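Local coordinates for protein kojibiose phosphorylase (Gut metagenome, PDB 6W0P) that belongs to glycoside hydrolase family 65, whose members combine an N-terminal beta-sandwich, a helical central catalytic domain and a small C-terminal beta domain, at residues 40-45 with 143-148; 89-94 with 151-156; 422-427 with 494-499; 447-452 with 498-503; 558-563 with 616-621. All coordinates share one frame; numbering follows the deposited sequence.

Contact 1. Residues 40-45 with 143-148; sequences SGTRAF and RLLDMS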
# COMPACT_ATOMS: atom_id res chain seq x y z
N SER A 40 -12.88 32.29 -1.09
CA SER A 40 -14.07 31.43 -0.90
C SER A 40 -14.55 30.91 -2.26
O SER A 40 -14.27 31.55 -3.29
CB SER A 40 -15.15 32.18 -0.16
OG SER A 40 -15.67 33.24 -0.96
N GLY A 41 -15.25 29.79 -2.25
CA GLY A 41 -15.97 29.28 -3.41
C GLY A 41 -17.26 28.61 -3.03
O GLY A 41 -17.32 28.00 -1.92
N THR A 42 -18.25 28.64 -3.93
CA THR A 42 -19.50 27.88 -3.76
C THR A 42 -19.80 27.15 -5.05
O THR A 42 -19.74 27.78 -6.11
CB THR A 42 -20.66 28.79 -3.34
OG1 THR A 42 -20.83 29.78 -4.36
CG2 THR A 42 -20.40 29.45 -2.01
N ARG A 43 -20.16 25.88 -4.92
CA ARG A 43 -20.81 25.10 -6.00
C ARG A 43 -22.15 25.75 -6.30
O ARG A 43 -22.71 26.42 -5.41
CB ARG A 43 -20.98 23.64 -5.57
CG ARG A 43 -19.69 22.82 -5.63
CD ARG A 43 -19.87 21.43 -5.04
NE ARG A 43 -20.75 20.62 -5.88
CZ ARG A 43 -20.35 19.94 -6.95
NH1 ARG A 43 -19.10 19.96 -7.36
NH2 ARG A 43 -21.22 19.23 -7.62
N ALA A 44 -22.69 25.49 -7.49
CA ALA A 44 -23.96 26.07 -7.98
C ALA A 44 -25.11 25.19 -7.50
O ALA A 44 -26.06 24.95 -8.29
CB ALA A 44 -23.94 26.20 -9.47
N PHE A 45 -25.04 24.74 -6.24
CA PHE A 45 -26.12 23.96 -5.61
C PHE A 45 -27.31 24.90 -5.52
O PHE A 45 -27.11 26.10 -5.33
CB PHE A 45 -25.68 23.38 -4.27
CG PHE A 45 -25.32 24.42 -3.24
CD1 PHE A 45 -26.31 25.00 -2.46
CD2 PHE A 45 -24.01 24.82 -3.06
CE1 PHE A 45 -25.99 25.97 -1.52
CE2 PHE A 45 -23.69 25.80 -2.14
CZ PHE A 45 -24.68 26.37 -1.36
N ARG A 143 -27.06 35.39 -7.44
CA ARG A 143 -25.95 35.50 -6.46
C ARG A 143 -24.61 35.88 -7.09
O ARG A 143 -24.37 35.68 -8.32
CB ARG A 143 -25.87 34.25 -5.58
CG ARG A 143 -25.85 32.91 -6.29
CD ARG A 143 -26.22 31.80 -5.31
NE ARG A 143 -25.42 30.61 -5.54
CZ ARG A 143 -25.71 29.37 -5.13
NH1 ARG A 143 -26.82 29.13 -4.46
NH2 ARG A 143 -24.89 28.37 -5.41
N LEU A 144 -23.78 36.43 -6.21
CA LEU A 144 -22.45 37.03 -6.44
C LEU A 144 -21.55 36.65 -5.27
O LEU A 144 -22.01 36.67 -4.12
CB LEU A 144 -22.57 38.56 -6.45
CG LEU A 144 -23.32 39.23 -7.60
CD1 LEU A 144 -23.53 40.70 -7.25
CD2 LEU A 144 -22.56 39.13 -8.91
N LEU A 145 -20.28 36.38 -5.55
CA LEU A 145 -19.19 36.52 -4.57
C LEU A 145 -18.44 37.80 -4.93
O LEU A 145 -18.13 37.99 -6.12
CB LEU A 145 -18.31 35.26 -4.60
CG LEU A 145 -19.03 33.93 -4.38
CD1 LEU A 145 -18.04 32.78 -4.33
CD2 LEU A 145 -19.85 33.94 -3.10
N ASP A 146 -18.23 38.69 -3.97
CA ASP A 146 -17.53 39.99 -4.18
C ASP A 146 -16.08 39.69 -4.53
O ASP A 146 -15.42 39.04 -3.73
CB ASP A 146 -17.63 40.87 -2.93
CG ASP A 146 -17.32 42.34 -3.16
OD1 ASP A 146 -16.32 42.65 -3.87
OD2 ASP A 146 -18.06 43.18 -2.61
N MET A 147 -15.60 40.13 -5.69
CA MET A 147 -14.24 39.74 -6.17
C MET A 147 -13.16 40.61 -5.54
O MET A 147 -12.02 40.14 -5.54
CB MET A 147 -14.12 39.83 -7.69
CG MET A 147 -15.09 38.93 -8.39
SD MET A 147 -14.92 37.18 -7.97
CE MET A 147 -13.35 36.82 -8.75
N SER A 148 -13.49 41.80 -5.01
CA SER A 148 -12.54 42.74 -4.33
C SER A 148 -12.58 42.56 -2.80
O SER A 148 -11.53 42.25 -2.22
CB SER A 148 -12.82 44.17 -4.72
OG SER A 148 -13.37 44.23 -6.03
O HOH W 1 -22.47 29.47 -6.28

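Contact 2. Residues 89-94 with 151-156; sequences VNFFKI and ENAYQM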
# COMPACT_ATOMS: atom_id res chain seq x y z
N VAL A 89 -19.98 26.83 6.06
CA VAL A 89 -21.34 27.39 6.23
C VAL A 89 -22.00 27.54 4.86
O VAL A 89 -21.46 28.25 3.98
CB VAL A 89 -21.29 28.70 7.04
CG1 VAL A 89 -20.37 29.75 6.42
CG2 VAL A 89 -22.69 29.26 7.28
N ASN A 90 -23.14 26.89 4.67
CA ASN A 90 -24.05 27.14 3.52
C ASN A 90 -24.81 28.45 3.79
O ASN A 90 -25.71 28.42 4.65
CB ASN A 90 -25.01 25.96 3.31
CG ASN A 90 -25.98 26.19 2.17
OD1 ASN A 90 -26.04 27.29 1.62
ND2 ASN A 90 -26.70 25.15 1.79
N PHE A 91 -24.44 29.56 3.14
CA PHE A 91 -24.98 30.92 3.42
C PHE A 91 -25.94 31.35 2.31
O PHE A 91 -26.37 32.50 2.32
CB PHE A 91 -23.86 31.94 3.63
CG PHE A 91 -22.82 32.00 2.55
CD1 PHE A 91 -23.10 32.55 1.30
CD2 PHE A 91 -21.53 31.53 2.78
CE1 PHE A 91 -22.14 32.59 0.31
CE2 PHE A 91 -20.56 31.59 1.79
CZ PHE A 91 -20.87 32.13 0.57
N PHE A 92 -26.26 30.45 1.38
CA PHE A 92 -27.22 30.71 0.27
C PHE A 92 -28.51 29.92 0.51
O PHE A 92 -29.49 30.13 -0.23
CB PHE A 92 -26.60 30.36 -1.08
CG PHE A 92 -25.60 31.35 -1.64
CD1 PHE A 92 -25.79 32.72 -1.50
CD2 PHE A 92 -24.51 30.91 -2.37
CE1 PHE A 92 -24.89 33.62 -2.06
CE2 PHE A 92 -23.62 31.81 -2.93
CZ PHE A 92 -23.81 33.16 -2.77
N LYS A 93 -28.51 29.06 1.53
CA LYS A 93 -29.63 28.14 1.84
C LYS A 93 -30.91 28.93 2.12
O LYS A 93 -30.90 29.87 2.94
CB LYS A 93 -29.33 27.25 3.04
CG LYS A 93 -30.42 26.21 3.29
CD LYS A 93 -30.00 25.15 4.26
CE LYS A 93 -31.18 24.33 4.74
NZ LYS A 93 -30.78 23.38 5.80
N ILE A 94 -31.99 28.57 1.43
CA ILE A 94 -33.35 29.10 1.72
C ILE A 94 -34.32 27.93 1.88
O ILE A 94 -33.96 26.78 1.52
CB ILE A 94 -33.83 30.07 0.62
CG1 ILE A 94 -34.15 29.34 -0.68
CG2 ILE A 94 -32.81 31.18 0.41
CD1 ILE A 94 -34.61 30.24 -1.81
N GLU A 151 -14.59 38.70 1.52
CA GLU A 151 -15.33 38.25 2.72
C GLU A 151 -16.83 38.28 2.46
O GLU A 151 -17.55 37.58 3.20
CB GLU A 151 -14.98 39.12 3.92
CG GLU A 151 -13.48 39.23 4.18
CD GLU A 151 -12.79 40.42 3.54
OE1 GLU A 151 -13.40 41.12 2.65
OE2 GLU A 151 -11.63 40.65 3.90
N ASN A 152 -17.30 39.07 1.48
CA ASN A 152 -18.74 39.27 1.22
C ASN A 152 -19.27 38.39 0.09
O ASN A 152 -18.56 38.19 -0.92
CB ASN A 152 -19.07 40.71 0.84
CG ASN A 152 -18.55 41.70 1.86
OD1 ASN A 152 -18.35 41.33 3.02
ND2 ASN A 152 -18.36 42.94 1.44
N ALA A 153 -20.54 37.99 0.24
CA ALA A 153 -21.39 37.28 -0.75
C ALA A 153 -22.77 37.94 -0.74
O ALA A 153 -23.21 38.40 0.33
CB ALA A 153 -21.50 35.81 -0.40
N TYR A 154 -23.44 37.95 -1.87
CA TYR A 154 -24.76 38.61 -2.02
C TYR A 154 -25.73 37.65 -2.70
O TYR A 154 -25.33 36.87 -3.62
CB TYR A 154 -24.59 39.89 -2.84
CG TYR A 154 -23.43 40.72 -2.37
CD1 TYR A 154 -23.39 41.23 -1.09
CD2 TYR A 154 -22.35 40.99 -3.21
CE1 TYR A 154 -22.32 41.99 -0.65
CE2 TYR A 154 -21.28 41.75 -2.79
CZ TYR A 154 -21.27 42.27 -1.51
OH TYR A 154 -20.19 43.00 -1.09
N GLN A 155 -26.99 37.74 -2.30
CA GLN A 155 -28.07 36.91 -2.86
C GLN A 155 -29.30 37.80 -2.99
O GLN A 155 -29.56 38.57 -2.06
CB GLN A 155 -28.38 35.72 -1.95
CG GLN A 155 -29.40 34.76 -2.52
CD GLN A 155 -29.68 33.65 -1.54
OE1 GLN A 155 -29.92 33.91 -0.36
NE2 GLN A 155 -29.60 32.42 -2.01
N MET A 156 -29.99 37.69 -4.10
CA MET A 156 -31.24 38.40 -4.36
C MET A 156 -32.26 37.36 -4.80
O MET A 156 -31.92 36.49 -5.62
CB MET A 156 -31.08 39.48 -5.43
CG MET A 156 -32.29 40.37 -5.57
SD MET A 156 -32.01 41.78 -6.67
CE MET A 156 -31.65 41.00 -8.26

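Contact 3. Residues 422-427 with 494-499; sequences GVFYAI and KKCFQY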
# COMPACT_ATOMS: atom_id res chain seq x y z
N GLY A 422 9.68 21.67 -8.60
CA GLY A 422 8.59 22.55 -9.08
C GLY A 422 8.59 23.92 -8.41
O GLY A 422 8.40 24.94 -9.12
N VAL A 423 8.79 23.97 -7.10
CA VAL A 423 8.99 25.27 -6.38
C VAL A 423 10.27 25.93 -6.89
O VAL A 423 10.22 27.12 -7.18
CB VAL A 423 8.92 25.11 -4.84
CG1 VAL A 423 9.11 26.44 -4.13
CG2 VAL A 423 7.58 24.50 -4.41
N PHE A 424 11.37 25.20 -7.07
CA PHE A 424 12.62 25.78 -7.64
C PHE A 424 12.27 26.45 -8.98
O PHE A 424 12.56 27.66 -9.15
CB PHE A 424 13.72 24.75 -7.82
CG PHE A 424 14.50 25.00 -9.08
CD1 PHE A 424 15.24 26.16 -9.24
CD2 PHE A 424 14.47 24.10 -10.12
CE1 PHE A 424 15.90 26.44 -10.43
CE2 PHE A 424 15.14 24.36 -11.31
CZ PHE A 424 15.86 25.53 -11.46
N TYR A 425 11.62 25.72 -9.89
CA TYR A 425 11.29 26.23 -11.24
C TYR A 425 10.36 27.45 -11.18
O TYR A 425 10.54 28.33 -12.00
CB TYR A 425 10.66 25.14 -12.11
CG TYR A 425 10.50 25.55 -13.54
CD1 TYR A 425 11.55 25.44 -14.43
CD2 TYR A 425 9.30 26.08 -14.01
CE1 TYR A 425 11.41 25.82 -15.75
CE2 TYR A 425 9.15 26.47 -15.32
CZ TYR A 425 10.21 26.34 -16.20
OH TYR A 425 10.07 26.70 -17.51
N ALA A 426 9.35 27.46 -10.30
CA ALA A 426 8.47 28.63 -10.09
C ALA A 426 9.32 29.85 -9.70
O ALA A 426 9.11 30.91 -10.31
CB ALA A 426 7.40 28.34 -9.06
N ILE A 427 10.24 29.72 -8.74
CA ILE A 427 11.11 30.85 -8.31
C ILE A 427 11.86 31.37 -9.54
O ILE A 427 11.77 32.60 -9.81
CB ILE A 427 12.05 30.43 -7.17
CG1 ILE A 427 11.30 30.23 -5.86
CG2 ILE A 427 13.19 31.43 -7.01
CD1 ILE A 427 12.06 29.37 -4.86
N LYS A 494 19.74 19.13 -10.96
CA LYS A 494 20.95 19.79 -11.50
C LYS A 494 20.61 21.25 -11.83
O LYS A 494 21.41 22.13 -11.45
CB LYS A 494 21.48 19.02 -12.70
CG LYS A 494 22.81 19.53 -13.23
CD LYS A 494 23.39 18.75 -14.41
CE LYS A 494 24.69 19.36 -14.88
NZ LYS A 494 25.50 18.37 -15.63
N LYS A 495 19.43 21.52 -12.42
CA LYS A 495 19.00 22.92 -12.71
C LYS A 495 18.83 23.69 -11.39
O LYS A 495 19.19 24.88 -11.37
CB LYS A 495 17.71 22.98 -13.53
CG LYS A 495 17.87 22.67 -15.00
CD LYS A 495 18.67 23.71 -15.76
CE LYS A 495 18.42 23.66 -17.24
NZ LYS A 495 19.35 24.54 -17.98
N CYS A 496 18.30 23.07 -10.35
CA CYS A 496 18.18 23.72 -9.02
C CYS A 496 19.58 24.11 -8.51
O CYS A 496 19.78 25.27 -8.11
CB CYS A 496 17.50 22.83 -8.00
SG CYS A 496 17.07 23.77 -6.51
N PHE A 497 20.54 23.18 -8.59
CA PHE A 497 21.91 23.38 -8.04
C PHE A 497 22.58 24.55 -8.76
O PHE A 497 23.16 25.39 -8.08
CB PHE A 497 22.75 22.10 -8.17
CG PHE A 497 22.26 20.94 -7.33
CD1 PHE A 497 21.53 21.15 -6.18
CD2 PHE A 497 22.56 19.65 -7.71
CE1 PHE A 497 21.07 20.09 -5.43
CE2 PHE A 497 22.10 18.58 -6.96
CZ PHE A 497 21.38 18.80 -5.81
N GLN A 498 22.47 24.58 -10.09
CA GLN A 498 23.15 25.61 -10.92
C GLN A 498 22.50 26.97 -10.69
O GLN A 498 23.23 27.96 -10.61
CB GLN A 498 23.16 25.19 -12.38
CG GLN A 498 24.01 23.95 -12.63
CD GLN A 498 23.86 23.49 -14.06
OE1 GLN A 498 22.81 23.66 -14.67
NE2 GLN A 498 24.93 22.90 -14.59
N TYR A 499 21.18 27.04 -10.50
CA TYR A 499 20.52 28.35 -10.22
C TYR A 499 20.99 28.89 -8.86
O TYR A 499 21.29 30.10 -8.77
CB TYR A 499 18.99 28.24 -10.27
CG TYR A 499 18.28 29.58 -10.27
CD1 TYR A 499 18.61 30.57 -11.18
CD2 TYR A 499 17.28 29.84 -9.36
CE1 TYR A 499 17.96 31.80 -11.18
CE2 TYR A 499 16.61 31.05 -9.35
CZ TYR A 499 16.95 32.04 -10.26
OH TYR A 499 16.29 33.24 -10.24

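Contact 4. Residues 447-452 with 498-503; sequences MLVEIS and QYLDKI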
# COMPACT_ATOMS: atom_id res chain seq x y z
N MET A 447 14.43 29.58 0.28
CA MET A 447 13.66 28.47 -0.34
C MET A 447 14.59 27.63 -1.21
O MET A 447 14.44 26.39 -1.18
CB MET A 447 12.53 28.99 -1.22
CG MET A 447 11.47 29.69 -0.44
SD MET A 447 10.30 30.51 -1.50
CE MET A 447 9.16 29.16 -1.77
N LEU A 448 15.50 28.26 -1.96
CA LEU A 448 16.40 27.56 -2.90
C LEU A 448 17.46 26.75 -2.12
O LEU A 448 17.82 25.62 -2.57
CB LEU A 448 17.06 28.57 -3.84
CG LEU A 448 16.14 29.25 -4.85
CD1 LEU A 448 16.95 30.20 -5.72
CD2 LEU A 448 15.40 28.24 -5.72
N VAL A 449 17.96 27.30 -1.00
CA VAL A 449 19.01 26.61 -0.18
C VAL A 449 18.35 25.40 0.47
O VAL A 449 18.94 24.31 0.42
CB VAL A 449 19.66 27.57 0.84
CG1 VAL A 449 20.44 26.82 1.92
CG2 VAL A 449 20.57 28.57 0.13
N GLU A 450 17.16 25.59 1.03
CA GLU A 450 16.42 24.49 1.71
C GLU A 450 16.11 23.38 0.70
O GLU A 450 16.33 22.21 1.07
CB GLU A 450 15.15 25.00 2.40
CG GLU A 450 15.43 25.94 3.57
CD GLU A 450 16.15 25.35 4.77
OE1 GLU A 450 16.37 24.12 4.80
OE2 GLU A 450 16.53 26.14 5.67
N ILE A 451 15.63 23.70 -0.51
CA ILE A 451 15.28 22.67 -1.53
C ILE A 451 16.57 21.95 -1.95
O ILE A 451 16.55 20.71 -1.99
CB ILE A 451 14.54 23.25 -2.74
CG1 ILE A 451 13.15 23.77 -2.36
CG2 ILE A 451 14.46 22.23 -3.87
CD1 ILE A 451 12.62 24.79 -3.33
N SER A 452 17.65 22.69 -2.20
CA SER A 452 18.96 22.12 -2.58
C SER A 452 19.45 21.16 -1.48
O SER A 452 19.88 20.07 -1.82
CB SER A 452 19.96 23.19 -2.92
OG SER A 452 19.46 23.97 -3.99
N GLN A 498 22.47 24.58 -10.09
CA GLN A 498 23.15 25.61 -10.92
C GLN A 498 22.50 26.97 -10.69
O GLN A 498 23.23 27.96 -10.61
CB GLN A 498 23.16 25.19 -12.38
CG GLN A 498 24.01 23.95 -12.63
CD GLN A 498 23.86 23.49 -14.06
OE1 GLN A 498 22.81 23.66 -14.67
NE2 GLN A 498 24.93 22.90 -14.59
N TYR A 499 21.18 27.04 -10.50
CA TYR A 499 20.52 28.35 -10.22
C TYR A 499 20.99 28.89 -8.86
O TYR A 499 21.29 30.10 -8.77
CB TYR A 499 18.99 28.24 -10.27
CG TYR A 499 18.28 29.58 -10.27
CD1 TYR A 499 18.61 30.57 -11.18
CD2 TYR A 499 17.28 29.84 -9.36
CE1 TYR A 499 17.96 31.80 -11.18
CE2 TYR A 499 16.61 31.05 -9.35
CZ TYR A 499 16.95 32.04 -10.26
OH TYR A 499 16.29 33.24 -10.24
N LEU A 500 21.03 28.05 -7.83
CA LEU A 500 21.42 28.51 -6.48
C LEU A 500 22.86 29.02 -6.54
O LEU A 500 23.11 30.13 -6.07
CB LEU A 500 21.29 27.38 -5.46
CG LEU A 500 21.76 27.74 -4.06
CD1 LEU A 500 21.07 29.00 -3.55
CD2 LEU A 500 21.52 26.59 -3.09
N ASP A 501 23.74 28.21 -7.12
CA ASP A 501 25.16 28.55 -7.38
C ASP A 501 25.28 29.96 -7.98
O ASP A 501 26.04 30.76 -7.40
CB ASP A 501 25.83 27.50 -8.27
CG ASP A 501 27.29 27.85 -8.49
OD1 ASP A 501 27.53 28.79 -9.27
OD2 ASP A 501 28.17 27.23 -7.82
N LYS A 502 24.57 30.24 -9.08
CA LYS A 502 24.56 31.56 -9.77
C LYS A 502 23.99 32.66 -8.85
O LYS A 502 24.57 33.75 -8.83
CB LYS A 502 23.77 31.48 -11.07
CG LYS A 502 23.54 32.82 -11.77
CD LYS A 502 23.31 32.68 -13.26
CE LYS A 502 22.50 33.81 -13.85
NZ LYS A 502 21.08 33.69 -13.44
N ILE A 503 22.93 32.40 -8.08
CA ILE A 503 22.41 33.42 -7.12
C ILE A 503 23.45 33.68 -6.01
O ILE A 503 23.62 34.85 -5.62
CB ILE A 503 21.03 33.04 -6.57
CG1 ILE A 503 19.96 32.99 -7.67
CG2 ILE A 503 20.62 34.01 -5.47
CD1 ILE A 503 19.58 34.36 -8.22

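Contact 5. Residues 558-563 with 616-621; sequences VDIKTI and RTLHES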
# COMPACT_ATOMS: atom_id res chain seq x y z
N VAL A 558 4.93 -2.44 -25.50
CA VAL A 558 3.47 -2.55 -25.81
C VAL A 558 3.08 -1.36 -26.69
O VAL A 558 3.33 -0.19 -26.30
CB VAL A 558 2.55 -2.64 -24.58
CG1 VAL A 558 1.09 -2.75 -25.01
CG2 VAL A 558 2.90 -3.81 -23.66
N ASP A 559 2.49 -1.67 -27.84
CA ASP A 559 1.93 -0.66 -28.77
C ASP A 559 0.58 -0.25 -28.19
O ASP A 559 -0.34 -1.09 -28.11
CB ASP A 559 1.87 -1.22 -30.20
CG ASP A 559 1.32 -0.25 -31.24
OD1 ASP A 559 0.90 0.88 -30.88
OD2 ASP A 559 1.33 -0.63 -32.43
N ILE A 560 0.47 1.00 -27.77
CA ILE A 560 -0.76 1.56 -27.15
C ILE A 560 -1.97 1.34 -28.08
O ILE A 560 -3.10 1.24 -27.55
CB ILE A 560 -0.53 3.04 -26.80
CG1 ILE A 560 0.40 3.15 -25.60
CG2 ILE A 560 -1.86 3.75 -26.57
CD1 ILE A 560 0.79 4.56 -25.26
N LYS A 561 -1.76 1.28 -29.40
CA LYS A 561 -2.85 1.11 -30.41
C LYS A 561 -3.52 -0.27 -30.25
O LYS A 561 -4.64 -0.41 -30.75
CB LYS A 561 -2.31 1.32 -31.83
CG LYS A 561 -1.84 2.74 -32.12
CD LYS A 561 -1.51 3.03 -33.58
CE LYS A 561 -0.16 2.50 -34.03
NZ LYS A 561 -0.28 1.15 -34.65
N THR A 562 -2.89 -1.23 -29.55
CA THR A 562 -3.42 -2.61 -29.37
C THR A 562 -4.24 -2.71 -28.07
O THR A 562 -4.85 -3.75 -27.82
CB THR A 562 -2.31 -3.67 -29.34
OG1 THR A 562 -1.65 -3.56 -28.07
CG2 THR A 562 -1.34 -3.53 -30.50
N ILE A 563 -4.24 -1.66 -27.26
CA ILE A 563 -5.07 -1.64 -26.03
C ILE A 563 -6.50 -1.37 -26.48
O ILE A 563 -6.74 -0.35 -27.14
CB ILE A 563 -4.51 -0.63 -25.01
CG1 ILE A 563 -3.10 -1.02 -24.55
CG2 ILE A 563 -5.46 -0.47 -23.83
CD1 ILE A 563 -2.31 0.10 -23.92
N ARG A 616 4.53 6.30 -27.25
CA ARG A 616 4.48 5.45 -26.03
C ARG A 616 3.62 6.09 -24.93
O ARG A 616 3.50 5.46 -23.86
CB ARG A 616 5.91 5.23 -25.52
CG ARG A 616 6.78 4.50 -26.53
CD ARG A 616 8.16 4.19 -26.00
NE ARG A 616 8.77 3.10 -26.76
CZ ARG A 616 9.31 3.24 -27.97
NH1 ARG A 616 9.30 4.42 -28.58
NH2 ARG A 616 9.86 2.20 -28.57
N THR A 617 3.04 7.27 -25.15
CA THR A 617 2.36 8.05 -24.08
C THR A 617 0.84 7.87 -24.20
O THR A 617 0.25 8.16 -25.25
CB THR A 617 2.76 9.52 -24.11
OG1 THR A 617 4.18 9.57 -24.02
CG2 THR A 617 2.13 10.28 -22.96
N LEU A 618 0.23 7.36 -23.13
CA LEU A 618 -1.22 7.06 -23.07
C LEU A 618 -2.01 8.36 -23.03
O LEU A 618 -3.12 8.37 -23.56
CB LEU A 618 -1.46 6.20 -21.82
CG LEU A 618 -2.68 5.29 -21.83
CD1 LEU A 618 -2.65 4.32 -22.99
CD2 LEU A 618 -2.74 4.53 -20.51
N HIS A 619 -1.45 9.43 -22.48
CA HIS A 619 -2.13 10.75 -22.39
C HIS A 619 -3.25 10.62 -21.35
O HIS A 619 -4.33 11.19 -21.60
CB HIS A 619 -2.67 11.24 -23.75
CG HIS A 619 -1.60 11.35 -24.78
ND1 HIS A 619 -0.52 12.21 -24.63
CD2 HIS A 619 -1.38 10.65 -25.91
CE1 HIS A 619 0.31 12.03 -25.64
NE2 HIS A 619 -0.19 11.09 -26.44
N GLU A 620 -2.99 9.87 -20.26
CA GLU A 620 -3.99 9.66 -19.18
C GLU A 620 -4.34 11.05 -18.66
O GLU A 620 -5.43 11.57 -19.05
CB GLU A 620 -3.48 8.73 -18.07
CG GLU A 620 -4.02 7.31 -18.18
CD GLU A 620 -4.05 6.50 -16.88
OE1 GLU A 620 -4.50 5.32 -16.91
OE2 GLU A 620 -3.63 7.05 -15.83
N SER A 621 -3.40 11.66 -17.93
CA SER A 621 -3.57 12.95 -17.23
C SER A 621 -4.07 14.06 -18.16
O SER A 621 -3.79 14.06 -19.40
CB SER A 621 -2.32 13.37 -16.54
OG SER A 621 -1.30 13.57 -17.48

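Contact 1. Residues 40-45 with 143-148
One face of the Phe45 ring is covered by the guanidinium group of Arg143, whose CZ stands 4.9 Å from the ring centroid and 9° off its normal, a cation-pi contact; at the edge of the guanidinium, near its plane, lie the carbonyl oxygens of Arg43 and Phe45. All this belongs to the N-terminal beta-sandwich domain of family 65: strand 135-145 is part of its long antiparallel sheet, and strand 40-42, from a separate three-stranded sheet, passes over it in roughly the reverse direction. The Arg143 chain bends at chi3 (-141°), bringing NH1 and NH2 each within 3.2 Å of Phe45 O in two weak hydrogen bonds. A salt bridge from NH1 to Asp47 probably offsets the buried charge. Near the start of strand 40-42, at the end of strand 135-145, Leu145 CD1 packs against Ser40 and Thr42, 4.1 Å from Thr42 OG1. A water molecule bridges the two segments, hydrogen-bonded to Thr42 OG1 and accepting from Arg143 NH2 at 2.8 Å.

Contact 2. Residues 89-94 with 151-156
Phe92 and Gln155 have CA atoms 7.0 Å apart where residues 91-94 of the irregular segment run nearly parallel to 153-155. Gln155, with CG anti to its own N (chi1 -175°) and the rest of the chain extended, sends NE2 to Phe92 O at 2.9 Å; the bond is nearly straight (164°) and arrives in the carbonyl plane on a lone pair. The amide is held at its other end too, since OE1 accepts from Arg249. The Phe92 side chain lies antiparallel alongside that of Gln155, with Phe92 CE1 3.6 Å from Tyr154 O. In the beta-sandwich, this segment leads into strand 94-98 of the five-stranded sheet, whereas 152-161 is part of the ten-stranded one, and the two phenylalanines lie against the latter. Phe91 CE1 touches Ala153 CB at 3.4 Å and also stands over the centre of one face of the Phe92 ring, 3.5 Å above its plane. An Asx turn shapes the backbone here, with Asn90 OD1 accepting from Phe92 N at 3.2 Å.

Contact 3. Residues 422-427 with 494-499
Phe424 takes an unusual first torsion away from any staggered position, chi1 142°, which lays its ring over the backbone of helix 487-504 at Cys496. That cysteine carries SG anti to its backbone N, which brings the sulfur back beside the root of the phenylalanine, with SG 3.7 Å from Phe424 CB. The ring itself is met squarely by the backbone: Cys496 CA sits 3.6 Å from the Phe424 ring centroid and 2° off the normal, a CH-pi contact over the face, while SG makes a more oblique sulfur-aromatic approach. Towards the far end of the ring, Phe424 CZ comes within 3.4 Å of Lys495 O, and CE2 within 3.7 Å of Lys495 CB. The lysine chain then bends at chi2 and leads away to a salt bridge with Glu600. On the next turn, Tyr499 CB packs 3.6 Å from Phe424 CE1, and Ile427 CG2 meets the edge of the tyrosine ring at CE2, 4.2 Å away. The short helix segments cross at 45° with axes 9.9 Å apart and no hydrogen bond between them. This is aromatic packing between helices of the (alpha/alpha)6 barrel that forms the catalytic domain of family 65 enzymes.

Contact 4. Residues 447-452 with 498-503
Leu500 projects from helix 487-504 into the face of helix 437-458, and already its CB lies 4.1 Å from Ser452 OG. CG stands anti to the backbone N (chi1 176°), which carries the fork beyond it to the facing helix. CD1 goes between two residues there, 3.7 Å from Val449 CG2 and 4.0 Å from Leu448 CB. CD2 turns to the next turn of that helix and touches Ser452 OG at 3.5 Å. The two short segments run in roughly opposing directions, 138° apart, with a largely apolar interface between two helices of the (alpha/alpha)6 barrel of the catalytic domain. The serine hydroxyl can sit against a leucine methyl because its polar need is met within its own helix: OG donates to Leu448 O at 2.7 Å. That carbonyl oxygen also accepts from Ser452 N, the two donors reaching it from opposite faces of its plane. Leu448 CD1 lies 3.7 Å from Tyr499 CD2, approaching the ring obliquely. One face of this ring is covered from within its own helix by Ile503 CG1, 4.0 Å above the ring plane.

Contact 5. Residues 558-563 with 616-621
Ile560 meets residues 616-618 near the surface of the helical catalytic domain, where two interhelical loops pack together and the first is shaped by an Asx turn and a short 3-10 segment, 560-562. Entering this loop, Val558 gives its backbone N to Asp583, whose carboxylate also forms a salt bridge with Arg616 NE and so ties the two segments together. Asp559 then organises the turn: its OD1 accepts from Lys561 N at 3.1 Å, met from above the carboxylate plane, and its OD2 forms a salt bridge with Lys561 NZ on the syn lone pair. Its backbone O takes two more bonds, from Thr562 N and from Thr562 OG1, the latter at 2.8 Å. Ile560 places CG1 anti to the carbonyl carbon (chi1 -73°) and pushes CD1 to within 3.2 Å of Arg616 O, a close approach of methyl to carbonyl. Its other branch, CG2, lies 3.7 Å from Leu618 CD1. The 3-10 turn closes with Ile563 N bonded to Ile560 O, and Ile563, like Ile560, points its CB toward 616-621. The Arg616 side chain leads off the other way, and its NH2 hydrogen-bonds to Gln463 OE1 of the second subunit, linking this loop to the neighbouring copy. Leu618 CD1, already against Ile560, also reaches Ile563 CD1 at 4.3 Å.

Following the chain from the N terminus, contact 1 opens at 40-45 and contact 2 at 89-94; they close in the same order on the neighbouring strands 135-145 and 152-161, so the two loops cross. They touch directly, Asp146 OD2 lying 2.6 Å from Tyr154 OH, and pin two early segments onto the large sheet of the N-terminal domain. Across the chain's centre, contacts 3 and 4 start on the successive helices 418-434 and 437-458 and both end on helix 487-504, sharing Gln498 and Tyr499; a three-helix cluster results. Contact 5 follows in series, about 31 Å from contact 3 between centres, joining two later loops of the same catalytic domain.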